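Local coordinates for Rbsd/fucu transport protein family protein (Streptococcus pneumoniae, PDB 4A34) that probably interconverts the alpha and beta anomers of L-fucose, as a fucose mutarotase, binding the sugar in pockets shared between neighbouring subunits of a ten-chain assembly, at residues L17-H22 / K117-V122; A31-A36 / E113-A118; S56-M61 / E94-D99; M61-D64 / S69-Q72; G87-M92 / A131-K136. One frame throughout, in Å; residues are numbered along the deposited sequence.

Interaction 1 of 5, residues L17-H22 / K117-V122. With FUL (beta-L-fucopyranose), chain B.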
# COMPACT_ATOMS: atom_id res chain seq x y z
N LEU I 17 1.37 -11.60 -20.65
CA LEU I 17 1.39 -11.85 -22.10
C LEU I 17 0.23 -11.12 -22.77
O LEU I 17 0.38 -10.58 -23.87
CB LEU I 17 1.30 -13.34 -22.40
CG LEU I 17 2.52 -14.23 -22.18
CD1 LEU I 17 2.21 -15.65 -22.63
CD2 LEU I 17 3.76 -13.72 -22.91
N MET I 18 -0.92 -11.12 -22.10
CA MET I 18 -2.13 -10.47 -22.59
C MET I 18 -2.02 -8.95 -22.63
O MET I 18 -2.37 -8.32 -23.63
CB MET I 18 -3.34 -10.90 -21.75
CG MET I 18 -3.85 -12.29 -22.05
SD MET I 18 -4.73 -12.26 -23.62
CE MET I 18 -6.40 -11.95 -23.05
N GLU I 19 -1.54 -8.36 -21.53
CA GLU I 19 -1.48 -6.90 -21.43
C GLU I 19 -0.30 -6.29 -22.20
O GLU I 19 -0.22 -5.08 -22.36
CB GLU I 19 -1.50 -6.43 -19.97
CG GLU I 19 -0.31 -6.85 -19.15
CD GLU I 19 -0.55 -6.79 -17.65
OE1 GLU I 19 -1.70 -6.99 -17.20
OE2 GLU I 19 0.43 -6.56 -16.92
N MET I 20 0.60 -7.15 -22.68
CA MET I 20 1.66 -6.71 -23.59
C MET I 20 1.07 -6.31 -24.94
O MET I 20 0.16 -6.96 -25.46
CB MET I 20 2.72 -7.81 -23.78
CG MET I 20 3.83 -7.79 -22.75
SD MET I 20 5.03 -9.12 -22.96
CE MET I 20 4.69 -10.17 -21.57
N GLY I 21 1.58 -5.22 -25.49
CA GLY I 21 1.23 -4.81 -26.84
C GLY I 21 2.44 -4.91 -27.75
O GLY I 21 3.49 -5.41 -27.35
N HIS I 22 2.26 -4.42 -28.98
CA HIS I 22 3.30 -4.39 -30.01
C HIS I 22 4.54 -3.64 -29.56
O HIS I 22 4.44 -2.51 -29.05
CB HIS I 22 2.73 -3.74 -31.27
CG HIS I 22 3.67 -3.70 -32.44
ND1 HIS I 22 3.59 -2.74 -33.43
CD2 HIS I 22 4.70 -4.51 -32.78
CE1 HIS I 22 4.53 -2.97 -34.33
NE2 HIS I 22 5.22 -4.03 -33.96
N LYS I 117 14.74 -2.90 -19.35
CA LYS I 117 13.77 -2.14 -20.13
C LYS I 117 12.65 -3.02 -20.67
O LYS I 117 11.72 -2.53 -21.31
CB LYS I 117 14.45 -1.41 -21.30
CG LYS I 117 14.80 0.06 -21.01
CD LYS I 117 16.30 0.31 -20.90
CE LYS I 117 16.93 0.63 -22.26
NZ LYS I 117 18.42 0.78 -22.17
N ALA I 118 12.74 -4.32 -20.43
CA ALA I 118 11.71 -5.25 -20.87
C ALA I 118 10.50 -5.12 -19.97
O ALA I 118 10.62 -4.69 -18.82
CB ALA I 118 12.23 -6.68 -20.88
N TYR I 119 9.34 -5.49 -20.50
CA TYR I 119 8.10 -5.39 -19.75
C TYR I 119 8.11 -6.35 -18.57
O TYR I 119 7.65 -6.01 -17.49
CB TYR I 119 6.88 -5.63 -20.63
CG TYR I 119 5.57 -5.39 -19.93
CD1 TYR I 119 5.20 -4.11 -19.52
CD2 TYR I 119 4.70 -6.43 -19.65
CE1 TYR I 119 3.98 -3.87 -18.88
CE2 TYR I 119 3.48 -6.21 -19.02
CZ TYR I 119 3.13 -4.93 -18.63
OH TYR I 119 1.93 -4.72 -17.99
N ALA I 120 8.64 -7.55 -18.78
CA ALA I 120 8.72 -8.53 -17.72
C ALA I 120 9.84 -9.53 -17.92
O ALA I 120 10.23 -9.87 -19.05
CB ALA I 120 7.39 -9.25 -17.56
N ILE I 121 10.37 -10.00 -16.79
CA ILE I 121 11.27 -11.12 -16.79
C ILE I 121 10.57 -12.26 -16.07
O ILE I 121 10.01 -12.07 -14.98
CB ILE I 121 12.61 -10.78 -16.10
CG1 ILE I 121 13.27 -9.57 -16.78
CG2 ILE I 121 13.51 -12.03 -16.05
CD1 ILE I 121 14.63 -9.19 -16.22
N VAL I 122 10.58 -13.43 -16.69
CA VAL I 122 10.18 -14.66 -16.01
C VAL I 122 11.40 -15.50 -15.62
O VAL I 122 12.20 -15.88 -16.47
CB VAL I 122 9.13 -15.49 -16.84
CG1 VAL I 122 9.40 -15.41 -18.30
CG2 VAL I 122 9.09 -16.94 -16.38
C1 FUL B . 1.12 -0.08 -32.86
C2 FUL B . -0.34 -0.54 -32.93
O2 FUL B . -1.09 0.19 -32.00
C3 FUL B . -0.85 -0.26 -34.34
O3 FUL B . -2.16 -0.73 -34.56
C4 FUL B . 0.08 -0.91 -35.36
O4 FUL B . 0.04 -2.30 -35.16
C5 FUL B . 1.51 -0.42 -35.14
C6 FUL B . 2.47 -0.99 -36.18
O5 FUL B . 1.90 -0.78 -33.83
O1 FUL B . 1.67 -0.26 -31.57

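Interaction 2 of 5, residues A31-A36 / E113-A118. With FUL (beta-L-fucopyranose), chain C.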
# COMPACT_ATOMS: atom_id res chain seq x y z
N ALA I 31 17.89 -20.11 -14.59
CA ALA I 31 18.00 -20.21 -13.14
C ALA I 31 19.11 -19.36 -12.54
O ALA I 31 18.99 -18.88 -11.42
CB ALA I 31 18.16 -21.65 -12.71
N ASN I 32 20.19 -19.19 -13.29
CA ASN I 32 21.37 -18.46 -12.82
C ASN I 32 21.27 -16.96 -13.06
O ASN I 32 22.10 -16.19 -12.57
CB ASN I 32 22.63 -19.01 -13.49
CG ASN I 32 23.01 -20.38 -12.98
OD1 ASN I 32 23.61 -20.51 -11.90
ND2 ASN I 32 22.68 -21.41 -13.75
N TYR I 33 20.25 -16.55 -13.81
CA TYR I 33 20.10 -15.15 -14.21
C TYR I 33 19.74 -14.23 -13.03
O TYR I 33 19.11 -14.68 -12.07
CB TYR I 33 19.07 -15.05 -15.35
CG TYR I 33 19.08 -13.70 -16.01
CD1 TYR I 33 20.04 -13.37 -16.97
CD2 TYR I 33 18.14 -12.72 -15.64
CE1 TYR I 33 20.07 -12.11 -17.54
CE2 TYR I 33 18.17 -11.46 -16.21
CZ TYR I 33 19.12 -11.16 -17.16
OH TYR I 33 19.13 -9.91 -17.72
N PRO I 34 20.15 -12.94 -13.08
CA PRO I 34 19.72 -11.98 -12.05
C PRO I 34 18.30 -11.44 -12.27
O PRO I 34 18.10 -10.22 -12.33
CB PRO I 34 20.76 -10.86 -12.15
CG PRO I 34 21.26 -10.95 -13.55
CD PRO I 34 21.26 -12.40 -13.89
N SER I 35 17.32 -12.34 -12.36
CA SER I 35 15.96 -11.97 -12.75
C SER I 35 15.38 -10.94 -11.81
O SER I 35 14.88 -9.90 -12.25
CB SER I 35 15.05 -13.20 -12.78
OG SER I 35 15.79 -14.36 -13.11
N ALA I 36 15.45 -11.22 -10.51
CA ALA I 36 14.79 -10.40 -9.50
C ALA I 36 15.36 -8.98 -9.44
O ALA I 36 14.61 -8.02 -9.29
CB ALA I 36 14.85 -11.07 -8.14
N GLU I 113 21.10 -4.80 -19.46
CA GLU I 113 20.46 -3.51 -19.66
C GLU I 113 19.15 -3.57 -20.47
O GLU I 113 18.17 -2.93 -20.10
CB GLU I 113 21.45 -2.49 -20.25
CG GLU I 113 22.68 -2.18 -19.36
CD GLU I 113 22.32 -1.60 -17.99
OE1 GLU I 113 21.37 -0.79 -17.91
OE2 GLU I 113 22.98 -1.96 -16.99
N ARG I 114 19.13 -4.34 -21.55
CA ARG I 114 17.87 -4.50 -22.29
C ARG I 114 16.79 -5.21 -21.45
O ARG I 114 15.61 -4.87 -21.54
CB ARG I 114 18.07 -5.19 -23.65
CG ARG I 114 17.07 -4.69 -24.69
CD ARG I 114 16.68 -5.75 -25.68
NE ARG I 114 17.39 -5.64 -26.95
CZ ARG I 114 16.80 -5.56 -28.14
NH1 ARG I 114 15.49 -5.58 -28.24
NH2 ARG I 114 17.54 -5.47 -29.24
N SER I 115 17.21 -6.17 -20.62
CA SER I 115 16.28 -6.85 -19.72
C SER I 115 15.64 -5.92 -18.67
O SER I 115 14.54 -6.20 -18.19
CB SER I 115 16.95 -8.05 -19.04
OG SER I 115 17.64 -7.66 -17.87
N LYS I 116 16.32 -4.83 -18.32
CA LYS I 116 15.77 -3.85 -17.38
C LYS I 116 14.68 -3.01 -18.02
O LYS I 116 13.80 -2.49 -17.34
CB LYS I 116 16.87 -2.94 -16.83
CG LYS I 116 17.95 -3.66 -16.05
CD LYS I 116 18.95 -2.68 -15.44
CE LYS I 116 20.00 -3.41 -14.62
NZ LYS I 116 21.22 -2.61 -14.41
N LYS I 117 14.74 -2.90 -19.35
CA LYS I 117 13.77 -2.14 -20.13
C LYS I 117 12.65 -3.02 -20.67
O LYS I 117 11.72 -2.53 -21.31
CB LYS I 117 14.45 -1.41 -21.30
CG LYS I 117 14.80 0.06 -21.01
CD LYS I 117 16.30 0.31 -20.90
CE LYS I 117 16.93 0.63 -22.26
NZ LYS I 117 18.42 0.78 -22.17
N ALA I 118 12.74 -4.32 -20.43
CA ALA I 118 11.71 -5.25 -20.87
C ALA I 118 10.50 -5.12 -19.97
O ALA I 118 10.62 -4.69 -18.82
CB ALA I 118 12.23 -6.68 -20.88
C1 FUL C . 24.49 -15.24 -16.34
C2 FUL C . 23.49 -16.40 -16.49
O2 FUL C . 22.21 -15.95 -16.86
C3 FUL C . 24.03 -17.33 -17.57
O3 FUL C . 23.20 -18.46 -17.72
C4 FUL C . 25.44 -17.78 -17.23
O4 FUL C . 25.39 -18.49 -16.02
C5 FUL C . 26.31 -16.55 -17.05
C6 FUL C . 27.77 -16.93 -16.80
O5 FUL C . 25.77 -15.77 -15.99
O1 FUL C . 24.09 -14.31 -15.37

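Interaction 3 of 5, residues S56-M61 / E94-D99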
# COMPACT_ATOMS: atom_id res chain seq x y z
N SER I 56 5.15 -22.60 -25.86
CA SER I 56 3.83 -22.12 -25.45
C SER I 56 3.66 -20.64 -25.74
O SER I 56 2.60 -20.21 -26.18
CB SER I 56 3.61 -22.39 -23.95
OG SER I 56 3.68 -23.77 -23.66
N ILE I 57 4.71 -19.87 -25.48
CA ILE I 57 4.69 -18.43 -25.71
C ILE I 57 4.64 -18.13 -27.21
O ILE I 57 3.86 -17.27 -27.63
CB ILE I 57 5.89 -17.72 -24.99
CG1 ILE I 57 5.70 -17.83 -23.48
CG2 ILE I 57 6.00 -16.27 -25.42
CD1 ILE I 57 6.77 -17.17 -22.65
N LEU I 58 5.44 -18.85 -28.00
CA LEU I 58 5.43 -18.67 -29.47
C LEU I 58 4.07 -19.02 -30.09
O LEU I 58 3.64 -18.40 -31.07
CB LEU I 58 6.56 -19.45 -30.14
CG LEU I 58 7.99 -18.97 -29.89
CD1 LEU I 58 8.98 -19.92 -30.52
CD2 LEU I 58 8.23 -17.56 -30.41
N TYR I 59 3.41 -20.01 -29.49
CA TYR I 59 2.05 -20.40 -29.88
C TYR I 59 1.03 -19.26 -29.75
O TYR I 59 0.16 -19.10 -30.61
CB TYR I 59 1.61 -21.60 -29.02
CG TYR I 59 0.25 -22.16 -29.37
CD1 TYR I 59 0.00 -22.73 -30.62
CD2 TYR I 59 -0.79 -22.15 -28.43
CE1 TYR I 59 -1.24 -23.26 -30.94
CE2 TYR I 59 -2.05 -22.68 -28.74
CZ TYR I 59 -2.26 -23.23 -30.00
OH TYR I 59 -3.49 -23.76 -30.32
N LEU I 60 1.15 -18.47 -28.68
CA LEU I 60 0.17 -17.43 -28.37
C LEU I 60 0.57 -16.03 -28.81
O LEU I 60 -0.29 -15.21 -29.13
CB LEU I 60 -0.15 -17.42 -26.88
CG LEU I 60 -0.72 -18.66 -26.18
CD1 LEU I 60 -0.97 -18.36 -24.72
CD2 LEU I 60 -2.00 -19.16 -26.83
N MET I 61 1.88 -15.77 -28.84
CA MET I 61 2.38 -14.41 -29.05
C MET I 61 3.26 -14.28 -30.31
O MET I 61 4.34 -14.85 -30.38
CB MET I 61 3.16 -13.96 -27.81
CG MET I 61 3.61 -12.51 -27.83
SD MET I 61 4.82 -12.16 -26.54
CE MET I 61 6.33 -12.80 -27.28
N GLU I 94 12.10 -21.65 -35.62
CA GLU I 94 11.70 -22.08 -36.96
C GLU I 94 10.69 -23.19 -36.71
O GLU I 94 10.87 -24.00 -35.80
CB GLU I 94 12.93 -22.58 -37.75
CG GLU I 94 12.73 -22.75 -39.26
CD GLU I 94 14.05 -22.96 -40.02
OE1 GLU I 94 14.69 -21.95 -40.39
OE2 GLU I 94 14.44 -24.13 -40.24
N GLY I 95 9.59 -23.21 -37.47
CA GLY I 95 8.51 -24.16 -37.17
C GLY I 95 7.28 -23.49 -36.58
O GLY I 95 6.16 -23.95 -36.79
N HIS I 96 7.50 -22.40 -35.83
CA HIS I 96 6.43 -21.45 -35.52
C HIS I 96 6.38 -20.35 -36.59
O HIS I 96 5.55 -19.43 -36.54
CB HIS I 96 6.62 -20.84 -34.12
CG HIS I 96 6.15 -21.73 -33.00
ND1 HIS I 96 4.83 -21.83 -32.64
CD2 HIS I 96 6.84 -22.55 -32.17
CE1 HIS I 96 4.72 -22.68 -31.63
NE2 HIS I 96 5.92 -23.13 -31.33
N GLY I 97 7.29 -20.46 -37.56
CA GLY I 97 7.29 -19.60 -38.74
C GLY I 97 8.17 -18.37 -38.65
O GLY I 97 7.93 -17.39 -39.35
N THR I 98 9.20 -18.41 -37.80
CA THR I 98 10.10 -17.27 -37.66
C THR I 98 11.47 -17.54 -38.29
O THR I 98 12.15 -18.52 -37.95
CB THR I 98 10.21 -16.80 -36.17
OG1 THR I 98 8.93 -16.36 -35.72
CG2 THR I 98 11.18 -15.65 -36.01
N ASP I 99 11.86 -16.68 -39.23
CA ASP I 99 13.17 -16.71 -39.86
C ASP I 99 14.24 -16.58 -38.78
O ASP I 99 14.19 -15.64 -37.97
CB ASP I 99 13.29 -15.53 -40.85
CG ASP I 99 14.48 -15.66 -41.81
OD1 ASP I 99 15.45 -16.40 -41.53
OD2 ASP I 99 14.44 -14.99 -42.86

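Interaction 4 of 5, residues M61-D64 / S69-Q72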
# COMPACT_ATOMS: atom_id res chain seq x y z
N MET I 61 1.88 -15.77 -28.84
CA MET I 61 2.38 -14.41 -29.05
C MET I 61 3.26 -14.28 -30.31
O MET I 61 4.34 -14.85 -30.38
CB MET I 61 3.16 -13.96 -27.81
CG MET I 61 3.61 -12.51 -27.83
SD MET I 61 4.82 -12.16 -26.54
CE MET I 61 6.33 -12.80 -27.28
N PRO I 62 2.79 -13.49 -31.30
CA PRO I 62 3.55 -13.26 -32.52
C PRO I 62 4.78 -12.41 -32.26
O PRO I 62 4.78 -11.60 -31.33
CB PRO I 62 2.58 -12.46 -33.39
CG PRO I 62 1.24 -12.71 -32.81
CD PRO I 62 1.49 -12.81 -31.34
N LEU I 63 5.81 -12.59 -33.07
CA LEU I 63 7.02 -11.82 -32.89
C LEU I 63 7.01 -10.58 -33.77
O LEU I 63 6.39 -10.57 -34.84
CB LEU I 63 8.26 -12.68 -33.15
CG LEU I 63 8.56 -13.75 -32.09
CD1 LEU I 63 9.62 -14.70 -32.57
CD2 LEU I 63 8.97 -13.16 -30.72
N ASP I 64 7.67 -9.54 -33.30
CA ASP I 64 7.70 -8.25 -33.96
C ASP I 64 8.43 -8.29 -35.31
O ASP I 64 9.65 -8.49 -35.37
CB ASP I 64 8.33 -7.21 -33.04
CG ASP I 64 7.97 -5.79 -33.42
OD1 ASP I 64 7.28 -5.58 -34.44
OD2 ASP I 64 8.38 -4.87 -32.67
N SER I 69 15.79 -7.59 -35.36
CA SER I 69 15.91 -8.61 -34.33
C SER I 69 14.74 -8.61 -33.35
O SER I 69 14.57 -7.66 -32.57
CB SER I 69 17.24 -8.47 -33.58
OG SER I 69 17.45 -9.58 -32.73
N SER I 70 13.95 -9.68 -33.39
CA SER I 70 12.85 -9.85 -32.45
C SER I 70 13.24 -10.82 -31.34
O SER I 70 12.52 -10.95 -30.35
CB SER I 70 11.59 -10.33 -33.17
OG SER I 70 11.67 -11.72 -33.44
N ILE I 71 14.38 -11.49 -31.51
CA ILE I 71 14.89 -12.48 -30.55
C ILE I 71 16.38 -12.23 -30.25
O ILE I 71 17.17 -11.98 -31.17
CB ILE I 71 14.67 -13.93 -31.06
CG1 ILE I 71 13.17 -14.24 -31.17
CG2 ILE I 71 15.34 -14.95 -30.17
CD1 ILE I 71 12.84 -15.28 -32.19
N GLN I 72 16.75 -12.28 -28.98
CA GLN I 72 18.15 -12.11 -28.58
C GLN I 72 18.59 -13.20 -27.64
O GLN I 72 17.86 -13.57 -26.72
CB GLN I 72 18.39 -10.75 -27.91
CG GLN I 72 18.30 -9.54 -28.81
CD GLN I 72 16.88 -9.05 -28.96
OE1 GLN I 72 16.23 -8.68 -27.97
NE2 GLN I 72 16.38 -9.05 -30.19

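Interaction 5 of 5, residues G87-M92 / A131-K136. With FUL (beta-L-fucopyranose), chain C.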
# COMPACT_ATOMS: atom_id res chain seq x y z
N GLY I 87 20.52 -24.79 -30.20
CA GLY I 87 19.95 -25.63 -31.27
C GLY I 87 18.48 -25.91 -31.01
O GLY I 87 17.63 -25.69 -31.88
N THR I 88 18.20 -26.38 -29.79
CA THR I 88 16.84 -26.61 -29.31
C THR I 88 15.94 -25.39 -29.53
O THR I 88 14.81 -25.52 -30.02
CB THR I 88 16.85 -26.98 -27.81
OG1 THR I 88 18.01 -27.77 -27.52
CG2 THR I 88 15.60 -27.74 -27.44
N TYR I 89 16.46 -24.21 -29.17
CA TYR I 89 15.75 -22.95 -29.39
C TYR I 89 15.53 -22.67 -30.87
O TYR I 89 14.44 -22.27 -31.28
CB TYR I 89 16.50 -21.75 -28.78
CG TYR I 89 16.57 -21.71 -27.28
CD1 TYR I 89 15.65 -22.39 -26.48
CD2 TYR I 89 17.56 -20.98 -26.64
CE1 TYR I 89 15.72 -22.34 -25.09
CE2 TYR I 89 17.64 -20.93 -25.27
CZ TYR I 89 16.73 -21.61 -24.50
OH TYR I 89 16.82 -21.55 -23.14
N ARG I 90 16.59 -22.87 -31.66
CA ARG I 90 16.55 -22.61 -33.10
C ARG I 90 15.54 -23.52 -33.80
O ARG I 90 14.74 -23.04 -34.61
CB ARG I 90 17.96 -22.69 -33.73
CG ARG I 90 18.75 -21.40 -33.57
CD ARG I 90 20.02 -21.39 -34.39
NE ARG I 90 21.05 -22.23 -33.80
CZ ARG I 90 22.08 -21.77 -33.09
NH1 ARG I 90 22.25 -20.46 -32.91
NH2 ARG I 90 22.96 -22.64 -32.58
N GLN I 91 15.57 -24.81 -33.45
CA GLN I 91 14.55 -25.79 -33.88
C GLN I 91 13.12 -25.32 -33.58
O GLN I 91 12.23 -25.44 -34.42
CB GLN I 91 14.75 -27.11 -33.14
CG GLN I 91 15.99 -27.90 -33.50
CD GLN I 91 16.09 -29.19 -32.70
OE1 GLN I 91 15.58 -29.29 -31.57
NE2 GLN I 91 16.76 -30.19 -33.27
N MET I 92 12.93 -24.81 -32.37
CA MET I 92 11.64 -24.37 -31.87
C MET I 92 11.17 -23.15 -32.66
O MET I 92 10.06 -23.14 -33.18
CB MET I 92 11.80 -24.02 -30.38
CG MET I 92 10.54 -24.11 -29.53
SD MET I 92 10.54 -25.55 -28.44
CE MET I 92 9.72 -26.77 -29.47
N ALA I 131 21.16 -19.34 -21.42
CA ALA I 131 19.92 -19.93 -21.94
C ALA I 131 18.79 -18.91 -21.98
O ALA I 131 17.63 -19.25 -22.25
CB ALA I 131 19.51 -21.13 -21.08
N ASN I 132 19.15 -17.67 -21.72
CA ASN I 132 18.21 -16.58 -21.62
C ASN I 132 17.77 -16.13 -23.00
O ASN I 132 18.56 -16.14 -23.93
CB ASN I 132 18.89 -15.43 -20.87
CG ASN I 132 19.41 -15.85 -19.51
OD1 ASN I 132 18.64 -15.98 -18.56
ND2 ASN I 132 20.72 -16.05 -19.40
N ILE I 133 16.50 -15.74 -23.14
CA ILE I 133 15.98 -15.28 -24.42
C ILE I 133 15.23 -13.98 -24.20
O ILE I 133 14.65 -13.80 -23.14
CB ILE I 133 15.00 -16.30 -25.08
CG1 ILE I 133 15.56 -17.73 -25.04
CG2 ILE I 133 14.68 -15.92 -26.51
CD1 ILE I 133 14.61 -18.76 -25.62
N ILE I 134 15.25 -13.08 -25.18
CA ILE I 134 14.34 -11.93 -25.16
C ILE I 134 13.47 -11.97 -26.40
O ILE I 134 13.97 -12.09 -27.52
CB ILE I 134 15.04 -10.55 -25.11
CG1 ILE I 134 16.05 -10.50 -23.97
CG2 ILE I 134 14.00 -9.44 -24.96
CD1 ILE I 134 16.89 -9.26 -23.95
N LEU I 135 12.16 -11.91 -26.17
CA LEU I 135 11.17 -11.98 -27.23
C LEU I 135 10.44 -10.65 -27.28
O LEU I 135 10.10 -10.09 -26.23
CB LEU I 135 10.18 -13.10 -26.94
CG LEU I 135 10.72 -14.52 -26.73
CD1 LEU I 135 9.60 -15.42 -26.25
CD2 LEU I 135 11.33 -15.06 -28.03
N LYS I 136 10.21 -10.15 -28.49
CA LYS I 136 9.53 -8.87 -28.70
C LYS I 136 8.18 -9.05 -29.40
O LYS I 136 8.11 -9.50 -30.54
CB LYS I 136 10.43 -7.90 -29.49
CG LYS I 136 9.85 -6.49 -29.64
CD LYS I 136 10.55 -5.70 -30.74
CE LYS I 136 11.63 -4.79 -30.21
NZ LYS I 136 11.07 -3.63 -29.47
C1 FUL C . 24.49 -15.24 -16.34
C2 FUL C . 23.49 -16.40 -16.49
O2 FUL C . 22.21 -15.95 -16.86
C3 FUL C . 24.03 -17.33 -17.57
O3 FUL C . 23.20 -18.46 -17.72
C4 FUL C . 25.44 -17.78 -17.23
O4 FUL C . 25.39 -18.49 -16.02
C5 FUL C . 26.31 -16.55 -17.05
C6 FUL C . 27.77 -16.93 -16.80
O5 FUL C . 25.77 -15.77 -15.99
O1 FUL C . 24.09 -14.31 -15.37

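Interaction 1 of 5, residues L17-H22 / K117-V122
Tyr119 reaches across to the end of helix 11-19, where its hydroxyl OH gives a hydrogen bond of 2.6 Å to Glu19 OE2. The carboxylate oxygen lies at the edge of the tyrosine ring, near its plane, but the hydroxyl meets it from above the carboxylate plane, and the two flat groups stand 74° apart. Glu19 CG lies close by, 3.3 Å from Tyr119 OH, in van der Waals contact. Next to this bond the chain of Met20 runs obliquely past the ring: Met20 CG comes to 3.5 Å from Tyr119 CD2, and the sulfur makes a longer, oblique Met-aromatic contact, with SD 5.5 Å from the ring centroid. Tyr119 is aimed at the helix end because its CG is anti to the backbone N (chi1 -174°). The second oxygen of Glu19, OE1, forms a salt bridge with Lys15 one helical turn back. Beyond the helix, His22 points to a fucose in a pocket shared with a second subunit; its ND1 donates to the ring oxygen O5 of the sugar over 2.6 Å, nearly straight at 168°, while NE2 is bonded to Asp64. Asp30 and Tyr112 of the second subunit also bind this sugar. With one oxygen on Tyr119 and the other on Lys15, the buried Glu19 is probably carboxylate, its charge offset by the lysine and its rotation restrained by both partners.

Interaction 2 of 5, residues A31-A36 / E113-A118
Tyr33 and Ser115 carry this contact through a single polar link, in which the phenol OH donates to Ser115 OG at 2.7 Å. The serine oxygen lies at the edge of the tyrosine ring, near its plane, and Ser115 CB is 3.2 Å from Tyr33 OH. Ser115 OG is turned between its own backbone N and carbonyl carbon (chi1 86°), and is also hydrogen-bonded to the backbone O of Tyr112 in the preceding turn of helix 108-116, so it serves both the tyrosine and its own helix. Among the charged groups, Lys116 NZ and Glu113 OE2 form a salt bridge of 3.2 Å along that helix, the amine standing above the carboxylate plane. Nonpolar packing is supplied by the neighbouring proline: the CD carbon of Pro34 sits 3.3 Å above one face of the Tyr33 ring, offset toward its rim, while Cys38 and Met74 also touch the tyrosine. Contacts with the bound fucose are van der Waals in kind. Its O2 lies at the ring edge, 3.4 Å from Tyr33 CD1, and its O1 is 3.7 Å from Pro34 CD. Asn32 OD1 accepts a bond from Val140 N of a fourth subunit, whose His22 reaches the same sugar. An inverse gamma turn centred on Pro34, just ahead of helix 35-38, thus forms one wall of the intersubunit fucose pocket.

Interaction 3 of 5, residues S56-M61 / E94-D99
Leu58 presses its CB onto one face of the His96 imidazole. The methylene lies over the middle of the ring, 3.7 Å from its centroid and only 9° off the ring normal, a CH-pi contact of nearly ideal alignment. Leu58 CD1 extends the packing toward one side of the ring, 3.8 Å from His96 CD2. The histidine is brought over the helix by a first torsion that sets CG anti to its carbonyl carbon (chi1 -80°), and the ring then lies across the leucine chain. This is the close part of the contact, and Leu58 is a buried residue. Toward Tyr59 the fit slackens: the backbone N of Tyr59 is 3.7 Å from His96 CE1 in an oblique approach, and Tyr59 CB is 4.2 Å from the same carbon. The tyrosine ring leads away from the loop to meet His4 of a third subunit. Gly95 and Gly97, on either side of the histidine in sequence, are exposed and have positive phi angles at which a side chain would jam against the preceding carbonyl O; the loop runs from helix 85-93 to strand 103-106. No hydrogen bond joins the two segments, but His96 NE2 is bonded to Asp55 OD1, on the same helix as Leu58. The imidazole is therefore held to helix 50-60 by the Asp55 bond at NE2 and by Leu58 over one face, and the nearby carboxylate would be expected to stabilise a protonated ring.

Interaction 4 of 5, residues M61-D64 / S69-Q72
Leu63 and Ile71 are turned toward each other by matching first torsions: CG of the leucine (chi1 -71°) and CG1 of the isoleucine (chi1 -65°) both stand opposite their carbonyl carbons. The two chains cross at about a right angle, and their ends meet methyl to methyl, with Leu63 CD1 at 3.3 Å from Ile71 CD1. In Ser70, by contrast, OG sits between the backbone N and the carbonyl carbon, which turns the hydroxyl to the flank of the leucine, 3.6 Å from Leu63 CB and 3.7 Å from Leu63 CD1. These are van der Waals approaches; the hydroxyl finds its hydrogen bond elsewhere in the structure. Behind it, Ser70 CB touches the backbone O of Asp64 at 3.5 Å. No hydrogen bond crosses between the segments. In strand 71-74, the amide of Gln72 curls back along its own segment, and NE2 donates to Ser69 OG over 2.8 Å, with the oxygen in the amide plane. The nearest atoms of the Asp64 side chain and a bound fucose are about 7 Å apart, and its OD1 is shared by His22 NE2 and Tyr66 N, so it positions a histidine that binds the sugar. The contact closes a short connection from helix 50-60 into strand 71-74, with Ile71 packing on Ile133 and Leu135 of the adjacent strand 133-136 and on Ile103 of strand 103-106.

Interaction 5 of 5, residues G87-M92 / A131-K136
Tyr89 leaves helix 85-93 toward strand 133-136, its CG anti to the carbonyl carbon (chi1 -68°), which carries the ring from CB in toward the sheet. From CG outward the ring lies under the Ile133 CD1 methyl: CG is 3.9 Å from it, CD2 3.8 Å and CZ 3.7 Å. The methyl stands almost exactly over the middle of one face, 3.5 Å from the centroid and 4° off the normal, a CH-pi contact, while Ile133 CG1 leans toward the CE2 side. At the tip, OH donates to the backbone O of Ala131 over 2.6 Å, in the carbonyl plane and on a lone pair at 128°; Ala131 CB also touches this hydroxyl. Leu54 of helix 50-60 packs against both Tyr89 and Ile133. One residue on, Asn132 ND2 donates to fucose O2 at 2.9 Å, and its OD1 takes Asp30 N. The buried phenol thus satisfies a backbone carbonyl next to the sugar-binding asparagine, tying the helix to the pocket's second shell.

All five contacts lie in one RbsD/FucU family unit around a mixed sheet. Along the chain, interactions 3 and 4 both start at the end of helix 50-60 and share Met61, with centres about 9 Å apart; interactions 1 and 2 share Lys117 and Ala118, where helix 108-116 leads into strand 120-124. Interactions 4 and 5 meet on neighbouring strands 71-74 and 133-136, Gln72 pairing with Ile134. Interactions 2 and 3, about 22 Å apart between centres, lie on opposite sides of the chain's centre. The chain contributes to two fucose pockets: His22 of interaction 1, backed by Asp64 of interaction 4, serves one, while interactions 2 and 5 line the other, consistent with sites that depend on assembly.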